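Local structure of DNA-entry nuclease (Competence-specific nuclease) (Streptococcus agalactiae ILRI112, 4QGO) at residues Leu70-Arg75 / Asp165-Val170; Val108-Leu113 / Gln133-Gln138; Ser158-Ala163 / Gly198-Asn203; Val174-Arg179 / Phe187-Glu192. The protein probably cleaves DNA without strict sequence specificity, as a His-Me finger (beta-beta-alpha metal) nuclease, and is a virulence factor. The protein carries 1 engineered substitution. All blocks are in the same frame, centred on the assembly; numbering follows the deposited sequence. Where two conformers were deposited one is given.

In the fold
Following the chain from the N terminus, segment 70-75 leaves strand 66-70 and waits until 165-170 for its partner, so interaction 1 closes a long loop. Nested within that loop, interaction 2 pairs the two strands that precede helix 140-144. Segment 158-163 on helix 153-165 comes next, ahead of 165-170, so interactions 1 and 3 alternate along the chain and cross. Interaction 4 is the hairpin of strands 170-177 and 188-195, nested inside the loop that interaction 3 closes at 198-203. Interactions 1, 3 and 4 all reach the large antiparallel sheet. Interaction 2 belongs to a separate two-stranded sheet, packed on the hairpin through Leu113, Pro176 and Met189.

Interaction 1 of 4, residues Leu70-Arg75 / Asp165-Val170; sequences LDRTIR and DQNKRV
Where the Schellman motif ending helix 153-165 hands over to strand 170-177, Leu70 and Val170 form an antiparallel hydrogen-bonded pair. Leu70 N donates to Val170 O at 2.8 Å and Val170 N returns a bond to Leu70 O at 2.9 Å. From Arg72 on the backbones draw apart, and side chains bridge them. Arg75 grips Asp165 side-on: NE meets OD1 of Asp165 at 2.8 Å, and NH2 meets OD2 of the same carboxylate at 2.9 Å. The two flat groups are nearly coplanar, 22° apart. A bend at chi2 (80°) turns the Arg75 chain to deliver this edge, and Tyr77 gives Asp165 OD1 a second donor. Arg72 NH1 bonds Asn167 OD1 at 3.0 Å, almost straight at 174°, with the oxygen in the guanidinium plane. Asp71 and Arg169 run side by side, joined by a salt bridge from NH1 of Arg169 to OD2 of Asp71 at 3.0 Å; Arg169 NH2 also binds Val49 O. The other oxygen of Asp71, OD1, accepts from Thr73 OG1 and N, so the loop curls into an Asx turn. Asn167, with positive phi, is the C-prime residue of the Schellman motif, a classic way for a helix to end.

Interaction 2 of 4, residues Val108-Leu113 / Gln133-Gln138; sequences VDKGAL and QNVVTQ. Engineered in segment 108-113: Ala112 (natural residue His).
Asn134 O accepts a hydrogen bond from Leu113 N at 2.8 Å, and Ala112 CA adds a CA-H...O contact at 3.2 Å. Four more backbone bonds join strands 108-112 and 135-138 through the hydrogen-bonded pairs Gly111-Val136 and Asp109-Gln138. The Gly111 N bond to Val136 O measures 2.8 Å and approaches the oxygen nearly end-on, with a C=O...N angle of 162°. Having no side chain, Gly111 lets Gln138 lie against it: the extended chain, CG anti to the backbone N (chi1 -170°), sets OE1 at 3.4 Å from Gly111 CA, while its NE2 bonds Gln153. On the face carrying Lys110 and Ala112, Lys110 CB meets Val135 CG1 at 3.8 Å. Ala112 is engineered, the natural residue being histidine. The run Asp109-Lys110-Gly111 before that position is consistent with the nuclease family signature, and the strand pair, followed by helix 153-165, fits the beta-beta-alpha motif of the class. Asp109 OD2 bonds Gln144 of the short helix 140-144, and its OD1 bonds His106. At the other end Leu113 CD1 touches Val136 CG1 at 3.9 Å, and both side chains pack on Met189 of strand 188-195; Leu113 also reaches Val174 and Pro176 of strand 170-177.

Interaction 3 of 4, residues Ser158-Ala163 / Gly198-Asn203; sequences SLVRKA and GTLEFN
Val160 meets the Phe202 ring at about a right angle, its CG2 methyl approaching the ring edge near the ring plane, 3.7 Å from CZ. This is helix-on-sheet packing: helix 153-165 lies against the large antiparallel sheet, and the contact reaches strand 201-207 together with the loop leading into it. Leu159, one position earlier on the helix, comes to the same ring obliquely, with CD1 at 4.2 Å from Phe202 CD2. Phe202 CG lies between its own backbone N and carbonyl carbon (chi1 61°), a torsion that directs the ring at the helix. Tyr156, further back on that helix, adds an edge-to-face partner to the ring, while Leu191 and Ala193 of strand 188-195 touch it within the sheet. Leu200 reaches across with a branched end instead of a ring. Its CD1 stands 4.3 Å from Leu159 CB, and its CD2 lies 4.3 Å from Val160 CG2, so the two methyls meet successive helix residues. Val170 of strand 170-177 is a further neighbour of Val160, Ala163 and Leu200, so strand 170-177 also lines this contact. The contact is apolar throughout, and in the Leu200 part the nearest approach is Ala163 CB to CD2 of Leu200, at 3.8 Å.

Interaction 4 of 4, residues Val174-Arg179 / Phe187-Glu192; sequences VTPLYR and FAMHLE
Leu177 and Phe187 make the close-packed end: Leu177 CB sits over the ring off-centre, 4.2 Å from its centroid and 29° from the normal, in a CH-pi contact. Phe187 is further hemmed in at its ring edge by Arg179 N, 3.6 Å from CD2. On the buried face carrying Val174 and Pro176, Val174 CG1 meets Leu191 CD2 at 3.8 Å, the two side chains lying alongside each other. Met189, bent at chi2 and chi3, folds back over that face, bringing SD to 4.1 Å from Pro176 CB. All this belongs to an antiparallel hairpin in the large sheet, with a classic beta bulge where Phe187 and Ala188 both oppose Leu177. Ala188 O accepts from Leu177 N at 2.9 Å, whereas Phe187 N reaches Leu177 O by a bent bond (136° at the hydrogen). The partly exposed Thr175 and His190 mark the looser side. Their backbones exchange two bonds, but their side chains come only to 4.1 Å, CB to CB. A water lies 2.8 Å from Thr175 OG1, and both it and Glu192 OE2 stand over one face of the His190 ring, offset toward the rim. His190 NE2 bonds Asn203 OD1 on the next strand, and Glu192 OE1 forms a salt bridge with Arg173.

Interaction 1 of 4, residues Leu70-Arg75 / Asp165-Val170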
loop_
_atom_site.group_PDB
_atom_site.type_symbol
_atom_site.label_atom_id
_atom_site.label_comp_id
_atom_site.label_asym_id
_atom_site.label_seq_id
_atom_site.Cartn_x
_atom_site.Cartn_y
_atom_site.Cartn_z
ATOM N N LEU A 70 -12.364 -2.559 9.516
ATOM C CA LEU A 70 -11.737 -1.760 10.552
ATOM C C LEU A 70 -12.761 -1.003 11.371
ATOM O O LEU A 70 -13.704 -0.432 10.834
ATOM C CB LEU A 70 -10.761 -0.758 9.924
ATOM C CG LEU A 70 -9.639 -1.312 9.037
ATOM C CD1 LEU A 70 -8.875 -0.175 8.350
ATOM C CD2 LEU A 70 -8.682 -2.187 9.839
ATOM N N ASP A 71 -12.556 -0.998 12.683
ATOM C CA ASP A 71 -13.332 -0.150 13.574
ATOM C C ASP A 71 -12.535 0.058 14.861
ATOM O O ASP A 71 -11.392 -0.411 14.981
ATOM C CB ASP A 71 -14.752 -0.706 13.828
ATOM C CG ASP A 71 -14.757 -2.049 14.549
ATOM O OD1 ASP A 71 -13.856 -2.322 15.372
ATOM O OD2 ASP A 71 -15.689 -2.843 14.302
ATOM N N ARG A 72 -13.126 0.756 15.818
ATOM C CA ARG A 72 -12.391 1.110 17.026
ATOM C C ARG A 72 -11.999 -0.070 17.896
ATOM O O ARG A 72 -11.151 0.080 18.777
ATOM C CB ARG A 72 -13.159 2.147 17.845
ATOM C CG ARG A 72 -13.035 3.543 17.269
ATOM C CD ARG A 72 -13.559 4.588 18.219
ATOM N NE ARG A 72 -12.484 5.270 18.928
ATOM C CZ ARG A 72 -12.543 6.536 19.327
ATOM N NH1 ARG A 72 -13.628 7.262 19.082
ATOM N NH2 ARG A 72 -11.517 7.077 19.967
ATOM N N THR A 73 -12.602 -1.237 17.669
ATOM C CA THR A 73 -12.247 -2.412 18.467
ATOM C C THR A 73 -10.871 -2.993 18.142
ATOM O O THR A 73 -10.312 -3.734 18.950
ATOM C CB THR A 73 -13.300 -3.551 18.391
ATOM O OG1 THR A 73 -13.266 -4.169 17.094
ATOM C CG2 THR A 73 -14.707 -3.025 18.689
ATOM N N ILE A 74 -10.321 -2.680 16.968
ATOM C CA ILE A 74 -8.991 -3.180 16.618
ATOM C C ILE A 74 -7.973 -2.074 16.343
ATOM O O ILE A 74 -6.800 -2.347 16.101
ATOM C CB ILE A 74 -9.019 -4.204 15.455
ATOM C CG1 ILE A 74 -9.510 -3.568 14.152
ATOM C CG2 ILE A 74 -9.882 -5.400 15.831
ATOM C CD1 ILE A 74 -9.336 -4.487 12.945
ATOM N N ARG A 75 -8.433 -0.827 16.407
ATOM C CA ARG A 75 -7.583 0.343 16.318
ATOM C C ARG A 75 -6.538 0.328 17.427
ATOM O O ARG A 75 -6.847 0.018 18.584
ATOM C CB ARG A 75 -8.466 1.590 16.431
ATOM C CG ARG A 75 -7.732 2.914 16.383
ATOM C CD ARG A 75 -7.368 3.370 14.973
ATOM N NE ARG A 75 -6.983 4.780 15.029
ATOM C CZ ARG A 75 -5.765 5.225 15.322
ATOM N NH1 ARG A 75 -4.761 4.380 15.538
ATOM N NH2 ARG A 75 -5.552 6.536 15.391
ATOM N N ASP A 165 -11.462 6.960 13.685
ATOM C CA ASP A 165 -11.430 7.752 14.914
ATOM C C ASP A 165 -12.712 8.570 15.090
ATOM O O ASP A 165 -12.984 9.089 16.181
ATOM C CB ASP A 165 -10.169 8.616 14.951
ATOM C CG ASP A 165 -8.915 7.790 15.210
ATOM O OD1 ASP A 165 -9.067 6.605 15.570
ATOM O OD2 ASP A 165 -7.786 8.313 15.067
ATOM N N GLN A 166 -13.474 8.691 14.008
ATOM C CA GLN A 166 -14.792 9.320 14.034
ATOM C C GLN A 166 -15.883 8.262 14.163
ATOM O O GLN A 166 -17.044 8.521 13.848
ATOM C CB GLN A 166 -15.024 10.142 12.765
ATOM C CG GLN A 166 -14.153 11.377 12.636
ATOM C CD GLN A 166 -14.312 12.053 11.292
ATOM O OE1 GLN A 166 -14.677 11.414 10.304
ATOM N NE2 GLN A 166 -14.039 13.352 11.246
ATOM N N ASN A 167 -15.492 7.070 14.607
ATOM C CA ASN A 167 -16.414 5.956 14.847
ATOM C C ASN A 167 -17.028 5.349 13.586
ATOM O O ASN A 167 -18.125 4.797 13.622
ATOM C CB ASN A 167 -17.513 6.359 15.838
ATOM C CG ASN A 167 -16.952 6.830 17.158
ATOM O OD1 ASN A 167 -16.081 6.186 17.733
ATOM N ND2 ASN A 167 -17.441 7.966 17.643
ATOM N N LYS A 168 -16.311 5.443 12.475
ATOM C CA LYS A 168 -16.772 4.820 11.241
ATOM C C LYS A 168 -16.265 3.381 11.133
ATOM O O LYS A 168 -15.233 3.024 11.707
ATOM C CB LYS A 168 -16.337 5.630 10.026
ATOM C CG LYS A 168 -16.866 7.056 10.062
ATOM C CD LYS A 168 -16.635 7.765 8.752
ATOM C CE LYS A 168 -16.989 9.241 8.879
ATOM N NZ LYS A 168 -18.395 9.429 9.348
ATOM N N ARG A 169 -17.026 2.558 10.427
ATOM C CA ARG A 169 -16.623 1.204 10.058
ATOM C C ARG A 169 -16.066 1.270 8.645
ATOM O O ARG A 169 -16.746 1.731 7.728
ATOM C CB ARG A 169 -17.824 0.261 10.077
ATOM C CG ARG A 169 -18.335 -0.084 11.471
ATOM C CD ARG A 169 -17.833 -1.452 11.904
ATOM N NE ARG A 169 -18.469 -2.527 11.152
ATOM C CZ ARG A 169 -18.209 -3.819 11.322
ATOM N NH1 ARG A 169 -17.289 -4.224 12.205
ATOM N NH2 ARG A 169 -18.845 -4.711 10.586
ATOM N N VAL A 170 -14.827 0.832 8.472
ATOM C CA VAL A 170 -14.175 0.958 7.171
ATOM C C VAL A 170 -13.747 -0.399 6.628
ATOM O O VAL A 170 -12.924 -1.086 7.221
ATOM C CB VAL A 170 -12.961 1.908 7.231
ATOM C CG1 VAL A 170 -12.357 2.051 5.835
ATOM C CG2 VAL A 170 -13.390 3.277 7.748
HETATM O O HOH W 1 -14.934 2.800 14.369
#

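Interaction 2 of 4, residues Val108-Leu113 / Gln133-Gln138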
loop_
_atom_site.group_PDB
_atom_site.type_symbol
_atom_site.label_atom_id
_atom_site.label_comp_id
_atom_site.label_asym_id
_atom_site.label_seq_id
_atom_site.Cartn_x
_atom_site.Cartn_y
_atom_site.Cartn_z
ATOM N N VAL A 108 14.538 2.740 0.756
ATOM C CA VAL A 108 13.386 1.871 1.025
ATOM C C VAL A 108 13.051 1.717 2.505
ATOM O O VAL A 108 13.919 1.863 3.367
ATOM C CB VAL A 108 13.553 0.471 0.398
ATOM C CG1 VAL A 108 13.557 0.563 -1.123
ATOM C CG2 VAL A 108 14.820 -0.225 0.914
ATOM N N ASP A 109 11.771 1.434 2.757
ATOM C CA ASP A 109 11.227 1.195 4.089
ATOM C C ASP A 109 10.520 -0.150 4.073
ATOM O O ASP A 109 10.068 -0.615 3.028
ATOM C CB ASP A 109 10.154 2.237 4.440
ATOM C CG ASP A 109 10.710 3.629 4.646
ATOM O OD1 ASP A 109 11.914 3.771 4.922
ATOM O OD2 ASP A 109 9.912 4.587 4.570
ATOM N N LYS A 110 10.440 -0.777 5.238
ATOM C CA LYS A 110 9.558 -1.913 5.412
ATOM C C LYS A 110 8.157 -1.355 5.272
ATOM O O LYS A 110 7.693 -0.581 6.110
ATOM C CB LYS A 110 9.766 -2.546 6.783
ATOM C CG LYS A 110 11.101 -3.269 6.909
ATOM C CD LYS A 110 11.397 -3.671 8.351
ATOM C CE LYS A 110 12.824 -4.180 8.492
ATOM N NZ LYS A 110 13.297 -4.156 9.908
ATOM N N GLY A 111 7.497 -1.714 4.180
ATOM C CA GLY A 111 6.152 -1.204 3.942
ATOM C C GLY A 111 5.039 -2.163 4.334
ATOM O O GLY A 111 4.860 -3.198 3.698
ATOM N N ALA A 112 4.282 -1.818 5.375
ATOM C CA ALA A 112 3.135 -2.636 5.764
ATOM C C ALA A 112 1.986 -2.500 4.778
ATOM O O ALA A 112 1.687 -1.401 4.313
ATOM C CB ALA A 112 2.652 -2.238 7.148
ATOM N N LEU A 113 1.330 -3.614 4.471
ATOM C CA LEU A 113 0.095 -3.552 3.689
ATOM C C LEU A 113 -1.006 -2.967 4.563
ATOM O O LEU A 113 -1.662 -1.986 4.188
ATOM C CB LEU A 113 -0.317 -4.939 3.182
ATOM C CG LEU A 113 0.366 -5.428 1.893
ATOM C CD1 LEU A 113 1.875 -5.528 2.016
ATOM C CD2 LEU A 113 -0.209 -6.794 1.495
ATOM N N GLN A 133 3.732 -11.839 5.534
ATOM C CA GLN A 133 2.607 -11.717 4.622
ATOM C C GLN A 133 2.104 -10.283 4.537
ATOM O O GLN A 133 1.243 -9.978 3.713
ATOM C CB GLN A 133 1.450 -12.627 5.060
ATOM C CG GLN A 133 1.867 -14.058 5.297
ATOM C CD GLN A 133 0.729 -15.040 5.106
ATOM O OE1 GLN A 133 -0.429 -14.652 4.942
ATOM N NE2 GLN A 133 1.057 -16.321 5.124
ATOM N N ASN A 134 2.650 -9.404 5.378
ATOM C CA ASN A 134 2.146 -8.029 5.508
ATOM C C ASN A 134 3.176 -6.951 5.211
ATOM O O ASN A 134 2.897 -5.776 5.407
ATOM C CB ASN A 134 1.573 -7.794 6.927
ATOM C CG ASN A 134 0.750 -6.499 7.044
ATOM O OD1 ASN A 134 -0.062 -6.185 6.186
ATOM N ND2 ASN A 134 0.968 -5.746 8.122
ATOM N N VAL A 135 4.366 -7.330 4.748
ATOM C CA VAL A 135 5.432 -6.344 4.557
ATOM C C VAL A 135 6.113 -6.523 3.212
ATOM O O VAL A 135 6.496 -7.638 2.845
ATOM C CB VAL A 135 6.495 -6.439 5.677
ATOM C CG1 VAL A 135 7.597 -5.399 5.443
ATOM C CG2 VAL A 135 5.850 -6.257 7.041
ATOM N N VAL A 136 6.253 -5.418 2.483
ATOM C CA VAL A 136 6.985 -5.408 1.220
ATOM C C VAL A 136 8.106 -4.379 1.261
ATOM O O VAL A 136 8.183 -3.547 2.175
ATOM C CB VAL A 136 6.070 -5.112 0.009
ATOM C CG1 VAL A 136 5.050 -6.232 -0.176
ATOM C CG2 VAL A 136 5.365 -3.746 0.161
ATOM N N THR A 137 8.985 -4.446 0.267
ATOM C CA THR A 137 9.987 -3.415 0.057
ATOM C C THR A 137 9.301 -2.239 -0.612
ATOM O O THR A 137 8.824 -2.359 -1.733
ATOM C CB THR A 137 11.125 -3.938 -0.826
ATOM O OG1 THR A 137 11.792 -5.002 -0.137
ATOM C CG2 THR A 137 12.127 -2.826 -1.156
ATOM N N GLN A 138 9.226 -1.111 0.089
ATOM C CA GLN A 138 8.478 0.035 -0.406
ATOM C C GLN A 138 9.362 1.270 -0.411
ATOM O O GLN A 138 10.132 1.509 0.541
ATOM C CB GLN A 138 7.235 0.282 0.456
ATOM C CG GLN A 138 6.276 1.307 -0.159
ATOM C CD GLN A 138 4.970 1.397 0.599
ATOM O OE1 GLN A 138 4.936 1.207 1.819
ATOM N NE2 GLN A 138 3.884 1.683 -0.115
#

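Interaction 3 of 4, residues Ser158-Ala163 / Gly198-Asn203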
loop_
_atom_site.group_PDB
_atom_site.type_symbol
_atom_site.label_atom_id
_atom_site.label_comp_id
_atom_site.label_asym_id
_atom_site.label_seq_id
_atom_site.Cartn_x
_atom_site.Cartn_y
_atom_site.Cartn_z
ATOM N N SER A 158 -3.919 7.815 6.687
ATOM C CA SER A 158 -4.444 8.884 7.522
ATOM C C SER A 158 -5.932 9.112 7.299
ATOM O O SER A 158 -6.662 9.361 8.263
ATOM C CB SER A 158 -3.683 10.185 7.286
ATOM O OG SER A 158 -2.345 10.057 7.730
ATOM N N LEU A 159 -6.400 9.028 6.054
ATOM C CA LEU A 159 -7.833 9.162 5.810
ATOM C C LEU A 159 -8.609 8.067 6.531
ATOM O O LEU A 159 -9.670 8.317 7.117
ATOM C CB LEU A 159 -8.155 9.095 4.310
ATOM C CG LEU A 159 -7.606 10.225 3.444
ATOM C CD1 LEU A 159 -7.987 9.979 1.982
ATOM C CD2 LEU A 159 -8.119 11.580 3.916
ATOM N N VAL A 160 -8.087 6.845 6.479
ATOM C CA VAL A 160 -8.769 5.708 7.084
ATOM C C VAL A 160 -8.733 5.819 8.606
ATOM O O VAL A 160 -9.743 5.613 9.281
ATOM C CB VAL A 160 -8.133 4.382 6.655
ATOM C CG1 VAL A 160 -8.780 3.221 7.380
ATOM C CG2 VAL A 160 -8.291 4.198 5.152
ATOM N N ARG A 161 -7.572 6.178 9.130
ATOM C CA ARG A 161 -7.399 6.348 10.569
ATOM C C ARG A 161 -8.348 7.407 11.106
ATOM O O ARG A 161 -9.006 7.199 12.133
ATOM C CB ARG A 161 -5.953 6.749 10.837
ATOM C CG ARG A 161 -5.566 6.788 12.279
ATOM C CD ARG A 161 -4.079 7.059 12.437
ATOM N NE ARG A 161 -3.728 8.399 11.972
ATOM C CZ ARG A 161 -2.957 8.648 10.922
ATOM N NH1 ARG A 161 -2.447 7.637 10.218
ATOM N NH2 ARG A 161 -2.697 9.906 10.580
ATOM N N LYS A 162 -8.433 8.538 10.416
ATOM C CA LYS A 162 -9.307 9.614 10.869
ATOM C C LYS A 162 -10.774 9.193 10.837
ATOM O O LYS A 162 -11.546 9.553 11.730
ATOM C CB LYS A 162 -9.057 10.891 10.063
ATOM C CG LYS A 162 -7.729 11.540 10.432
ATOM C CD LYS A 162 -7.358 12.681 9.505
ATOM C CE LYS A 162 -5.992 13.248 9.886
ATOM N NZ LYS A 162 -5.653 14.457 9.084
ATOM N N ALA A 163 -11.153 8.411 9.828
ATOM C CA ALA A 163 -12.511 7.888 9.730
ATOM C C ALA A 163 -12.834 6.954 10.893
ATOM O O ALA A 163 -13.887 7.073 11.538
ATOM C CB ALA A 163 -12.697 7.173 8.392
ATOM N N GLY A 198 -20.716 5.521 3.777
ATOM C CA GLY A 198 -20.417 5.976 2.433
ATOM C C GLY A 198 -19.626 7.270 2.321
ATOM O O GLY A 198 -19.317 7.710 1.206
ATOM N N THR A 199 -19.305 7.895 3.452
ATOM C CA THR A 199 -18.644 9.200 3.408
ATOM C C THR A 199 -17.167 9.085 3.045
ATOM O O THR A 199 -16.566 10.037 2.537
ATOM C CB THR A 199 -18.763 9.989 4.730
ATOM O OG1 THR A 199 -18.151 9.244 5.789
ATOM C CG2 THR A 199 -20.224 10.263 5.076
ATOM N N LEU A 200 -16.580 7.925 3.325
ATOM C CA LEU A 200 -15.219 7.654 2.885
ATOM C C LEU A 200 -15.230 6.611 1.785
ATOM O O LEU A 200 -15.785 5.522 1.956
ATOM C CB LEU A 200 -14.357 7.139 4.037
ATOM C CG LEU A 200 -12.917 6.765 3.657
ATOM C CD1 LEU A 200 -12.138 8.003 3.272
ATOM C CD2 LEU A 200 -12.220 6.030 4.804
ATOM N N GLU A 201 -14.615 6.942 0.658
ATOM C CA GLU A 201 -14.448 5.961 -0.410
ATOM C C GLU A 201 -13.288 6.360 -1.296
ATOM O O GLU A 201 -13.223 7.493 -1.760
ATOM C CB GLU A 201 -15.724 5.804 -1.242
ATOM C CG GLU A 201 -15.588 4.719 -2.308
ATOM C CD GLU A 201 -16.897 4.322 -2.962
ATOM O OE1 GLU A 201 -17.964 4.814 -2.538
ATOM O OE2 GLU A 201 -16.854 3.489 -3.905
ATOM N N PHE A 202 -12.365 5.436 -1.513
ATOM C CA PHE A 202 -11.295 5.680 -2.473
ATOM C C PHE A 202 -10.813 4.392 -3.126
ATOM O O PHE A 202 -11.044 3.294 -2.614
ATOM C CB PHE A 202 -10.124 6.498 -1.877
ATOM C CG PHE A 202 -9.424 5.850 -0.701
ATOM C CD1 PHE A 202 -8.566 4.774 -0.883
ATOM C CD2 PHE A 202 -9.571 6.373 0.576
ATOM C CE1 PHE A 202 -7.898 4.204 0.186
ATOM C CE2 PHE A 202 -8.896 5.817 1.657
ATOM C CZ PHE A 202 -8.054 4.734 1.465
ATOM N N ASN A 203 -10.145 4.545 -4.269
ATOM C CA ASN A 203 -9.601 3.434 -5.023
ATOM C C ASN A 203 -8.389 4.003 -5.744
ATOM O O ASN A 203 -8.534 4.742 -6.722
ATOM C CB ASN A 203 -10.636 2.897 -6.024
ATOM C CG ASN A 203 -10.208 1.593 -6.657
ATOM O OD1 ASN A 203 -9.048 1.193 -6.559
ATOM N ND2 ASN A 203 -11.147 0.918 -7.317
#

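Interaction 4 of 4, residues Val174-Arg179 / Phe187-Glu192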
loop_
_atom_site.group_PDB
_atom_site.type_symbol
_atom_site.label_atom_id
_atom_site.label_comp_id
_atom_site.label_asym_id
_atom_site.label_seq_id
_atom_site.Cartn_x
_atom_site.Cartn_y
_atom_site.Cartn_z
ATOM N N VAL A 174 -5.957 -3.945 0.521
ATOM C CA VAL A 174 -4.650 -3.494 0.061
ATOM C C VAL A 174 -3.978 -4.618 -0.720
ATOM O O VAL A 174 -3.804 -5.730 -0.212
ATOM C CB VAL A 174 -3.761 -3.086 1.243
ATOM C CG1 VAL A 174 -2.377 -2.697 0.751
ATOM C CG2 VAL A 174 -4.402 -1.927 2.026
ATOM N N THR A 175 -3.624 -4.333 -1.968
ATOM C CA THR A 175 -3.095 -5.364 -2.852
ATOM C C THR A 175 -1.810 -4.879 -3.500
ATOM O O THR A 175 -1.832 -3.938 -4.286
ATOM C CB THR A 175 -4.095 -5.707 -3.962
ATOM O OG1 THR A 175 -5.388 -5.990 -3.387
ATOM C CG2 THR A 175 -3.628 -6.924 -4.758
ATOM N N PRO A 176 -0.680 -5.513 -3.172
ATOM C CA PRO A 176 0.547 -5.223 -3.929
ATOM C C PRO A 176 0.356 -5.631 -5.386
ATOM O O PRO A 176 -0.135 -6.741 -5.656
ATOM C CB PRO A 176 1.599 -6.117 -3.261
ATOM C CG PRO A 176 1.012 -6.476 -1.903
ATOM C CD PRO A 176 -0.475 -6.538 -2.135
ATOM N N LEU A 177 0.717 -4.742 -6.308
ATOM C CA LEU A 177 0.615 -5.036 -7.744
ATOM C C LEU A 177 1.992 -5.412 -8.287
ATOM O O LEU A 177 2.949 -4.634 -8.151
ATOM C CB LEU A 177 0.035 -3.842 -8.505
ATOM C CG LEU A 177 -1.313 -3.312 -8.016
ATOM C CD1 LEU A 177 -1.784 -2.181 -8.924
ATOM C CD2 LEU A 177 -2.343 -4.432 -7.950
ATOM N N TYR A 178 2.100 -6.617 -8.849
ATOM C CA TYR A 178 3.347 -7.120 -9.436
ATOM C C TYR A 178 3.222 -7.144 -10.957
ATOM O O TYR A 178 2.136 -7.392 -11.488
ATOM C CB TYR A 178 3.675 -8.528 -8.924
ATOM C CG TYR A 178 3.823 -8.617 -7.411
ATOM C CD1 TYR A 178 5.026 -8.316 -6.793
ATOM C CD2 TYR A 178 2.752 -8.994 -6.609
ATOM C CE1 TYR A 178 5.162 -8.384 -5.415
ATOM C CE2 TYR A 178 2.882 -9.079 -5.233
ATOM C CZ TYR A 178 4.087 -8.768 -4.640
ATOM O OH TYR A 178 4.214 -8.842 -3.280
ATOM N N ARG A 179 4.326 -6.888 -11.661
ATOM C CA ARG A 179 4.306 -6.837 -13.128
ATOM C C ARG A 179 4.063 -8.205 -13.730
ATOM O O ARG A 179 3.571 -8.323 -14.856
ATOM C CB ARG A 179 5.644 -6.358 -13.681
ATOM C CG ARG A 179 6.015 -4.919 -13.367
ATOM C CD ARG A 179 7.323 -4.549 -14.063
ATOM N NE ARG A 179 8.394 -5.471 -13.704
ATOM C CZ ARG A 179 9.565 -5.535 -14.328
ATOM N NH1 ARG A 179 9.821 -4.729 -15.353
ATOM N NH2 ARG A 179 10.481 -6.408 -13.932
ATOM N N PHE A 187 5.256 -3.072 -8.089
ATOM C CA PHE A 187 5.494 -1.770 -8.706
ATOM C C PHE A 187 4.519 -0.708 -8.202
ATOM O O PHE A 187 4.706 0.483 -8.466
ATOM C CB PHE A 187 5.462 -1.848 -10.250
ATOM C CG PHE A 187 4.085 -2.096 -10.820
ATOM C CD1 PHE A 187 3.245 -1.033 -11.142
ATOM C CD2 PHE A 187 3.630 -3.395 -11.030
ATOM C CE1 PHE A 187 1.962 -1.260 -11.652
ATOM C CE2 PHE A 187 2.365 -3.631 -11.543
ATOM C CZ PHE A 187 1.530 -2.564 -11.864
ATOM N N ALA A 188 3.473 -1.138 -7.492
ATOM C CA ALA A 188 2.509 -0.206 -6.927
ATOM C C ALA A 188 1.751 -0.876 -5.812
ATOM O O ALA A 188 1.739 -2.101 -5.706
ATOM C CB ALA A 188 1.525 0.272 -8.000
ATOM N N MET A 189 1.126 -0.064 -4.966
ATOM C CA MET A 189 0.252 -0.576 -3.926
ATOM C C MET A 189 -1.183 -0.127 -4.194
ATOM O O MET A 189 -1.468 1.065 -4.240
ATOM C CB MET A 189 0.725 -0.112 -2.540
ATOM C CG MET A 189 2.107 -0.625 -2.158
ATOM S SD MET A 189 2.133 -2.386 -1.768
ATOM C CE MET A 189 1.513 -2.346 -0.086
ATOM N N HIS A 190 -2.086 -1.089 -4.372
ATOM C CA HIS A 190 -3.487 -0.788 -4.638
ATOM C C HIS A 190 -4.234 -0.660 -3.311
ATOM O O HIS A 190 -4.289 -1.621 -2.551
ATOM C CB HIS A 190 -4.077 -1.924 -5.490
ATOM C CG HIS A 190 -5.475 -1.688 -5.971
ATOM N ND1 HIS A 190 -6.204 -2.680 -6.593
ATOM C CD2 HIS A 190 -6.269 -0.592 -5.948
ATOM C CE1 HIS A 190 -7.394 -2.206 -6.919
ATOM N NE2 HIS A 190 -7.457 -0.940 -6.547
ATOM N N LEU A 191 -4.785 0.521 -3.022
ATOM C CA LEU A 191 -5.538 0.737 -1.782
ATOM C C LEU A 191 -6.990 1.045 -2.098
ATOM O O LEU A 191 -7.265 1.920 -2.917
ATOM C CB LEU A 191 -4.975 1.916 -0.976
ATOM C CG LEU A 191 -3.464 2.119 -0.917
ATOM C CD1 LEU A 191 -3.152 3.380 -0.136
ATOM C CD2 LEU A 191 -2.799 0.920 -0.272
ATOM N N GLU A 192 -7.908 0.355 -1.419
ATOM C CA GLU A 192 -9.344 0.539 -1.584
ATOM C C GLU A 192 -9.976 0.666 -0.204
ATOM O O GLU A 192 -9.650 -0.104 0.709
ATOM C CB GLU A 192 -9.939 -0.670 -2.290
ATOM C CG GLU A 192 -9.417 -0.891 -3.692
ATOM C CD GLU A 192 -9.935 -2.184 -4.259
ATOM O OE1 GLU A 192 -11.088 -2.202 -4.735
ATOM O OE2 GLU A 192 -9.202 -3.190 -4.205
HETATM O O HOH W 2 -6.596 -3.484 -3.302
#